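Local coordinates for protein cadherin-related family member 2 (PDB 5CYX) that probably mediates, through its extracellular cadherin repeats, calcium-dependent adhesion with CDHR5 on neighbouring microvilli and so controls how microvilli pack at the apical membrane of epithelial cells, at residues K75-T80 with I86-M91; V127-K132 with L185-S190; L242-V247 with M318-R323. All coordinates share one frame; numbering follows the deposited sequence.

Contact 1 of 3, residues K75-T80 with I86-M91; sequences KITIST and IRTAEM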
# COMPACT_ATOMS: atom_id res chain seq x y z
N LYS A 75 4.11 35.20 29.75
CA LYS A 75 4.93 35.89 30.77
C LYS A 75 4.13 36.25 32.03
O LYS A 75 2.93 36.61 31.97
CB LYS A 75 5.46 37.23 30.24
CG LYS A 75 6.54 37.09 29.23
CD LYS A 75 7.05 38.47 28.75
CE LYS A 75 7.96 38.27 27.52
NZ LYS A 75 8.80 37.02 27.59
N ILE A 76 4.85 36.27 33.14
CA ILE A 76 4.30 36.81 34.38
C ILE A 76 5.29 37.78 34.99
O ILE A 76 6.46 37.72 34.70
CB ILE A 76 3.96 35.70 35.40
CG1 ILE A 76 5.15 34.76 35.60
CG2 ILE A 76 2.76 34.93 34.93
CD1 ILE A 76 4.98 33.74 36.72
N THR A 77 4.80 38.68 35.81
CA THR A 77 5.65 39.55 36.60
C THR A 77 5.56 39.08 38.07
O THR A 77 4.45 39.01 38.65
CB THR A 77 5.25 41.04 36.41
OG1 THR A 77 5.41 41.40 35.02
CG2 THR A 77 6.13 41.96 37.24
N ILE A 78 6.70 38.76 38.63
CA ILE A 78 6.84 38.44 40.02
C ILE A 78 7.44 39.64 40.76
O ILE A 78 8.36 40.29 40.26
CB ILE A 78 7.75 37.21 40.21
CG1 ILE A 78 7.06 35.98 39.60
CG2 ILE A 78 8.00 36.96 41.70
CD1 ILE A 78 8.03 34.88 39.23
N SER A 79 6.94 39.88 41.96
CA SER A 79 7.36 41.00 42.79
C SER A 79 7.71 40.54 44.19
O SER A 79 7.10 39.60 44.72
CB SER A 79 6.24 42.01 42.85
OG SER A 79 5.11 41.42 43.49
N THR A 80 8.71 41.17 44.79
CA THR A 80 9.05 41.00 46.20
C THR A 80 9.08 42.38 46.82
O THR A 80 9.52 43.33 46.17
CB THR A 80 10.48 40.45 46.42
OG1 THR A 80 11.36 41.17 45.55
CG2 THR A 80 10.57 38.92 46.21
N ILE A 86 9.64 47.73 46.21
CA ILE A 86 9.19 46.56 45.47
C ILE A 86 10.12 46.33 44.28
O ILE A 86 10.23 47.17 43.40
CB ILE A 86 7.73 46.70 44.96
CG1 ILE A 86 6.82 47.18 46.10
CG2 ILE A 86 7.22 45.38 44.40
CD1 ILE A 86 5.34 47.10 45.83
N ARG A 87 10.78 45.17 44.26
CA ARG A 87 11.58 44.75 43.12
C ARG A 87 10.80 43.71 42.33
O ARG A 87 10.23 42.79 42.91
CB ARG A 87 12.91 44.18 43.59
CG ARG A 87 13.85 45.21 44.22
CD ARG A 87 15.03 44.52 44.90
NE ARG A 87 15.74 43.64 43.96
CZ ARG A 87 16.72 42.78 44.28
NH1 ARG A 87 17.25 42.03 43.33
NH2 ARG A 87 17.17 42.65 45.53
N THR A 88 10.76 43.88 41.01
CA THR A 88 10.09 42.95 40.11
C THR A 88 11.05 42.33 39.09
O THR A 88 12.06 42.93 38.73
CB THR A 88 8.97 43.64 39.33
OG1 THR A 88 9.54 44.66 38.49
CG2 THR A 88 7.95 44.28 40.27
N ALA A 89 10.72 41.13 38.63
CA ALA A 89 11.31 40.55 37.44
C ALA A 89 10.23 39.81 36.64
O ALA A 89 9.23 39.32 37.20
CB ALA A 89 12.44 39.61 37.81
N GLU A 90 10.41 39.75 35.33
CA GLU A 90 9.58 38.92 34.48
C GLU A 90 10.10 37.49 34.46
O GLU A 90 11.29 37.25 34.61
CB GLU A 90 9.48 39.48 33.07
CG GLU A 90 8.77 40.82 33.05
CD GLU A 90 8.65 41.42 31.66
OE1 GLU A 90 9.55 41.19 30.82
OE2 GLU A 90 7.66 42.13 31.42
N MET A 91 9.17 36.56 34.32
CA MET A 91 9.44 35.13 34.30
C MET A 91 8.61 34.61 33.17
O MET A 91 7.44 35.00 33.01
CB MET A 91 8.92 34.51 35.59
CG MET A 91 9.22 33.06 35.82
SD MET A 91 10.48 32.90 37.11
CE MET A 91 11.62 31.73 36.37
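Lys-75 to Thr-80 run antiparallel to Ile-86 to Met-91, the two strand axes approaching to 4.7 Å with their directions 155° apart. Paired backbone bonds join Ile-76 with Met-91, Ile-78 with Ala-89 and Thr-80 with Arg-87; in the last pair Thr-80 N lies 2.9 Å from Arg-87 O. Between them, at the non-hydrogen-bonded pairs, Thr-88 CA brings its hydrogen toward Ile-78 O at 3.2 Å, a CA-H...O contact. Ile-76, Ile-78 and Met-91 make an apolar patch on one face. CG1 of Ile-76 sits between its own backbone N and carbonyl carbon (chi1 51°), which lays it alongside Met-91, 3.8 Å from that residue's CB. The Ile-78 chain crosses the methionine instead, its CD1 reaching Met-91 SD at 3.8 Å. The two strands form the hairpin of F and G, the last two strands of the first cadherin repeat's Greek-key beta sandwich. Branched residues and a flexible thioether suit this patch, which is covered partly by the N-terminal stretch of the second subunit: Phe-7 of that subunit packs on Ile-78 and Ala-89, and its Val-9 on Met-91. On the same face the hydroxyl of Thr-80 pairs with Ser-6 of the second subunit. Thr-77, Ser-79, Thr-88 and Glu-90 occupy the other face. Ser-79 CB meets Thr-88 CG2 at 3.8 Å, and the methyl CG2 of Thr-77 touches Thr-88 CB at 3.9 Å. At the start of segment 75-80, Lys-75 NZ stays 5.3 Å from Glu-90 OE1, probably near enough for weak attraction without contact.

Contact 2 of 3, residues V127-K132 with L185-S190; sequences VLAEDK and LKACDS. With CA (calcium ion), chain D.
Asp-131 and Asp-189 grip one calcium ion from two segments far apart in the chain. Asp-131 gives both carboxylate oxygens, OD1 at 2.5 Å and OD2 at 2.3 Å from the metal, whereas Asp-189 gives a single oxygen, OD2, at 2.5 Å. The carboxylate of Asp-131 is carried to the ion with CG anti to the backbone N (chi1 -176°), and its plane is turned 48° from that of Asp-189. Asp-131 OD2 and Asp-189 OD2 come within 3.3 Å of each other, a spacing between two acceptors that the shared cation makes tolerable. Asn-99, Asn-101, Asp-133 and Ala-137 complete the coordination, and Gln-201 is a further polar partner of Asp-189. Away from the metal the contact becomes apolar: Ala-129 CB meets Ala-187 CB at 3.7 Å, where short side chains let the backbones come close, with Phe-105 packing on both. Farther along, Val-127 and Leu-185 reach toward each other tip to tip, CG2 to CD1 at 3.7 Å. Cys-188, pointing away, is tied by a disulfide to Cys-202. Asp-131 belongs to the DXD motif of the second cadherin repeat, and the residues from Asn-99 to Asn-101 to the linker before it. Calcium thus probably offsets the charge of a cluster of buried carboxylates that would otherwise repel one another, and its loss would be expected to slacken the joint between the first two repeats.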
# COMPACT_ATOMS: atom_id res chain seq x y z
N VAL A 127 -10.55 8.00 4.79
CA VAL A 127 -11.00 8.81 5.91
C VAL A 127 -9.84 9.66 6.47
O VAL A 127 -8.65 9.36 6.26
CB VAL A 127 -11.65 7.94 6.99
CG1 VAL A 127 -12.96 7.35 6.46
CG2 VAL A 127 -10.72 6.82 7.47
N LEU A 128 -10.18 10.72 7.19
CA LEU A 128 -9.17 11.57 7.82
C LEU A 128 -9.58 11.88 9.25
O LEU A 128 -10.66 12.41 9.49
CB LEU A 128 -9.04 12.89 7.05
CG LEU A 128 -7.90 13.80 7.50
CD1 LEU A 128 -6.53 13.11 7.36
CD2 LEU A 128 -7.97 15.12 6.74
N ALA A 129 -8.71 11.55 10.19
CA ALA A 129 -8.92 12.01 11.56
C ALA A 129 -7.80 12.94 11.92
O ALA A 129 -6.70 12.80 11.44
CB ALA A 129 -9.05 10.87 12.55
N GLU A 130 -8.11 13.93 12.75
CA GLU A 130 -7.10 14.89 13.20
C GLU A 130 -7.10 14.88 14.71
O GLU A 130 -8.13 14.70 15.33
CB GLU A 130 -7.44 16.30 12.67
CG GLU A 130 -7.26 16.35 11.16
CD GLU A 130 -7.84 17.60 10.55
OE1 GLU A 130 -9.02 17.96 10.87
OE2 GLU A 130 -7.12 18.19 9.73
N ASP A 131 -5.93 15.09 15.26
CA ASP A 131 -5.71 15.09 16.69
C ASP A 131 -4.91 16.33 16.98
O ASP A 131 -3.81 16.49 16.46
CB ASP A 131 -4.94 13.84 17.11
CG ASP A 131 -4.74 13.71 18.61
OD1 ASP A 131 -4.33 14.66 19.30
OD2 ASP A 131 -4.92 12.59 19.15
N LYS A 132 -5.44 17.19 17.84
CA LYS A 132 -4.84 18.51 18.10
C LYS A 132 -3.53 18.51 18.87
O LYS A 132 -2.87 19.54 18.90
CB LYS A 132 -5.83 19.40 18.80
CG LYS A 132 -7.02 19.69 17.90
CD LYS A 132 -7.31 21.18 17.85
CE LYS A 132 -8.03 21.66 19.12
NZ LYS A 132 -7.69 23.08 19.45
N LEU A 185 -14.29 1.37 11.82
CA LEU A 185 -12.88 1.82 12.02
C LEU A 185 -12.72 2.58 13.30
O LEU A 185 -13.70 3.06 13.90
CB LEU A 185 -12.41 2.76 10.91
CG LEU A 185 -12.97 2.57 9.52
CD1 LEU A 185 -12.40 3.68 8.61
CD2 LEU A 185 -12.57 1.22 8.98
N LYS A 186 -11.47 2.71 13.72
CA LYS A 186 -11.09 3.75 14.67
C LYS A 186 -9.73 4.37 14.32
O LYS A 186 -9.02 3.87 13.47
CB LYS A 186 -11.12 3.29 16.12
CG LYS A 186 -10.14 2.17 16.42
CD LYS A 186 -10.04 1.85 17.92
CE LYS A 186 -8.83 0.92 18.14
NZ LYS A 186 -8.75 0.28 19.49
N ALA A 187 -9.46 5.49 14.96
CA ALA A 187 -8.20 6.19 14.81
C ALA A 187 -7.67 6.39 16.21
O ALA A 187 -8.42 6.81 17.07
CB ALA A 187 -8.40 7.53 14.09
N CYS A 188 -6.40 6.04 16.44
CA CYS A 188 -5.72 6.36 17.69
C CYS A 188 -4.51 7.24 17.41
O CYS A 188 -4.02 7.31 16.28
CB CYS A 188 -5.27 5.09 18.42
SG CYS A 188 -6.62 3.90 18.66
N ASP A 189 -4.03 7.92 18.43
CA ASP A 189 -2.78 8.60 18.29
C ASP A 189 -1.68 7.54 18.57
O ASP A 189 -1.97 6.36 18.90
CB ASP A 189 -2.70 9.88 19.15
CG ASP A 189 -2.95 9.64 20.61
OD1 ASP A 189 -2.55 8.57 21.11
OD2 ASP A 189 -3.58 10.51 21.27
N SER A 190 -0.46 7.99 18.51
CA SER A 190 0.72 7.13 18.63
C SER A 190 1.30 7.24 20.06
O SER A 190 2.41 6.88 20.32
CB SER A 190 1.75 7.53 17.56
OG SER A 190 1.20 7.54 16.24
CA CA D . -3.83 13.00 21.16

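Contact 3 of 3, residues L242-V247 with M318-R323; sequences LTVEAV and MWVTIR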
# COMPACT_ATOMS: atom_id res chain seq x y z
N LEU A 242 -41.97 -26.53 -27.12
CA LEU A 242 -41.71 -26.24 -25.70
C LEU A 242 -40.95 -24.94 -25.52
O LEU A 242 -40.36 -24.41 -26.48
CB LEU A 242 -40.90 -27.36 -25.03
CG LEU A 242 -39.39 -27.42 -25.28
CD1 LEU A 242 -38.75 -28.32 -24.26
CD2 LEU A 242 -39.08 -27.85 -26.71
N THR A 243 -40.96 -24.47 -24.28
CA THR A 243 -40.23 -23.29 -23.87
C THR A 243 -39.02 -23.69 -23.05
O THR A 243 -39.15 -24.44 -22.07
CB THR A 243 -41.12 -22.41 -23.01
OG1 THR A 243 -42.37 -22.29 -23.68
CG2 THR A 243 -40.49 -21.00 -22.79
N VAL A 244 -37.84 -23.19 -23.44
CA VAL A 244 -36.66 -23.25 -22.58
C VAL A 244 -36.40 -21.87 -22.03
O VAL A 244 -36.86 -20.88 -22.59
CB VAL A 244 -35.40 -23.78 -23.30
CG1 VAL A 244 -35.59 -25.24 -23.69
CG2 VAL A 244 -35.05 -22.97 -24.54
N GLU A 245 -35.66 -21.82 -20.94
CA GLU A 245 -35.28 -20.59 -20.30
C GLU A 245 -33.84 -20.67 -19.76
O GLU A 245 -33.44 -21.66 -19.16
CB GLU A 245 -36.25 -20.26 -19.18
CG GLU A 245 -36.11 -18.83 -18.67
CD GLU A 245 -37.09 -18.48 -17.56
OE1 GLU A 245 -37.05 -17.34 -17.07
OE2 GLU A 245 -37.90 -19.34 -17.16
N ALA A 246 -33.07 -19.63 -20.06
CA ALA A 246 -31.79 -19.37 -19.45
C ALA A 246 -31.82 -17.99 -18.89
O ALA A 246 -32.47 -17.12 -19.45
CB ALA A 246 -30.70 -19.49 -20.47
N VAL A 247 -31.15 -17.78 -17.77
CA VAL A 247 -31.15 -16.46 -17.13
C VAL A 247 -29.74 -16.02 -16.80
O VAL A 247 -28.84 -16.84 -16.58
CB VAL A 247 -32.01 -16.43 -15.84
CG1 VAL A 247 -33.46 -16.83 -16.15
CG2 VAL A 247 -31.46 -17.35 -14.77
N MET A 318 -27.05 -25.87 -24.74
CA MET A 318 -27.40 -27.24 -24.39
C MET A 318 -28.28 -27.85 -25.43
O MET A 318 -28.83 -27.14 -26.29
CB MET A 318 -28.12 -27.31 -23.05
CG MET A 318 -29.51 -26.68 -23.07
SD MET A 318 -30.00 -26.72 -21.34
CE MET A 318 -31.74 -26.81 -21.51
N TRP A 319 -28.40 -29.17 -25.30
CA TRP A 319 -29.13 -30.05 -26.19
C TRP A 319 -30.51 -30.35 -25.63
O TRP A 319 -30.66 -30.53 -24.41
CB TRP A 319 -28.36 -31.38 -26.37
CG TRP A 319 -27.15 -31.18 -27.18
CD1 TRP A 319 -25.92 -30.84 -26.72
CD2 TRP A 319 -27.05 -31.24 -28.61
NE1 TRP A 319 -25.05 -30.70 -27.77
CE2 TRP A 319 -25.71 -30.94 -28.94
CE3 TRP A 319 -27.97 -31.51 -29.64
CZ2 TRP A 319 -25.25 -30.92 -30.26
CZ3 TRP A 319 -27.51 -31.48 -30.96
CH2 TRP A 319 -26.15 -31.20 -31.25
N VAL A 320 -31.47 -30.49 -26.53
CA VAL A 320 -32.86 -30.74 -26.22
C VAL A 320 -33.32 -31.91 -27.08
O VAL A 320 -33.03 -31.93 -28.30
CB VAL A 320 -33.76 -29.52 -26.61
CG1 VAL A 320 -35.25 -29.84 -26.43
CG2 VAL A 320 -33.37 -28.28 -25.82
N THR A 321 -34.06 -32.84 -26.48
CA THR A 321 -34.62 -33.96 -27.22
C THR A 321 -36.11 -33.79 -27.50
O THR A 321 -36.89 -33.43 -26.61
CB THR A 321 -34.37 -35.28 -26.48
OG1 THR A 321 -32.97 -35.44 -26.36
CG2 THR A 321 -34.93 -36.45 -27.25
N ILE A 322 -36.50 -34.08 -28.73
CA ILE A 322 -37.89 -33.88 -29.18
C ILE A 322 -38.43 -35.13 -29.88
O ILE A 322 -37.85 -35.60 -30.87
CB ILE A 322 -38.00 -32.70 -30.16
CG1 ILE A 322 -37.54 -31.41 -29.47
CG2 ILE A 322 -39.44 -32.57 -30.67
CD1 ILE A 322 -37.60 -30.18 -30.37
N ARG A 323 -39.57 -35.61 -29.39
CA ARG A 323 -40.15 -36.88 -29.84
C ARG A 323 -41.16 -36.58 -30.93
O ARG A 323 -42.10 -35.84 -30.70
CB ARG A 323 -40.85 -37.60 -28.66
CG ARG A 323 -39.99 -37.71 -27.40
CD ARG A 323 -40.72 -38.23 -26.16
NE ARG A 323 -40.31 -37.43 -24.99
CZ ARG A 323 -41.01 -36.45 -24.41
NH1 ARG A 323 -42.23 -36.11 -24.83
NH2 ARG A 323 -40.49 -35.80 -23.37
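The chi1 of Val-320 (174°) sets its CG1 anti to the backbone N and its CG2 anti to the carbonyl carbon, so that the two methyls spread to separate partners on 242-247. Leu-242 answers with CG held between its backbone N and carbonyl carbon (chi1 78°), from where its CD2 meets Val-320 CG1 at 4.3 Å. Val-244 presents CG1, which lies 4.3 Å from the other methyl, CG2 of Val-320. One beta-branched residue thus bridges two residues spaced two apart along segment 242-247. The CA atoms of Val-244 and Val-320 are 9.2 Å apart, so the backbones stay apart and the union is purely apolar. Looser neighbours flank it: Met-318 CE approaches Val-244 CG1 to 4.7 Å, and Ile-322 CD1 approaches Leu-242 CD2 to 4.6 Å. Tyr-227 packs against Leu-242, Val-244 and Met-318, while its hydroxyl accepts the backbone N-H of Glu-245, where strand 240-248 is interrupted; the hydroxyl of Tyr-259 similarly accepts the N-H of Ala-246. Aliphatic side chains of moderate length suit this interior because they can span the gap without leaving any polar group to satisfy. Strand 240-248 lies in one sheet and strand 315-324 in the other, so Leu-242, Val-244 and Val-320 bring the two layers together, as B and G strands do in the hydrophobic core of a cadherin-repeat beta sandwich.

The three contacts sample three successive cadherin repeats. Their centres lie about 42 Å apart between contacts 1 and 2, about 60 Å between 2 and 3, and about 102 Å between 1 and 3; the two shorter spans add up to the longest, as expected of an extended, nearly straight rod. None touches another, and the nearest atoms of contacts 1 and 2 are still about 20 Å apart. Strand 86-96, which carries 86-91, leads straight into the calcium-binding linker, so contact 1 is joined through it to the metal site in contact 2. Another calcium lies about 7 Å from the side chain of Asp-131. Of the three, only contact 2 holds metal ligands.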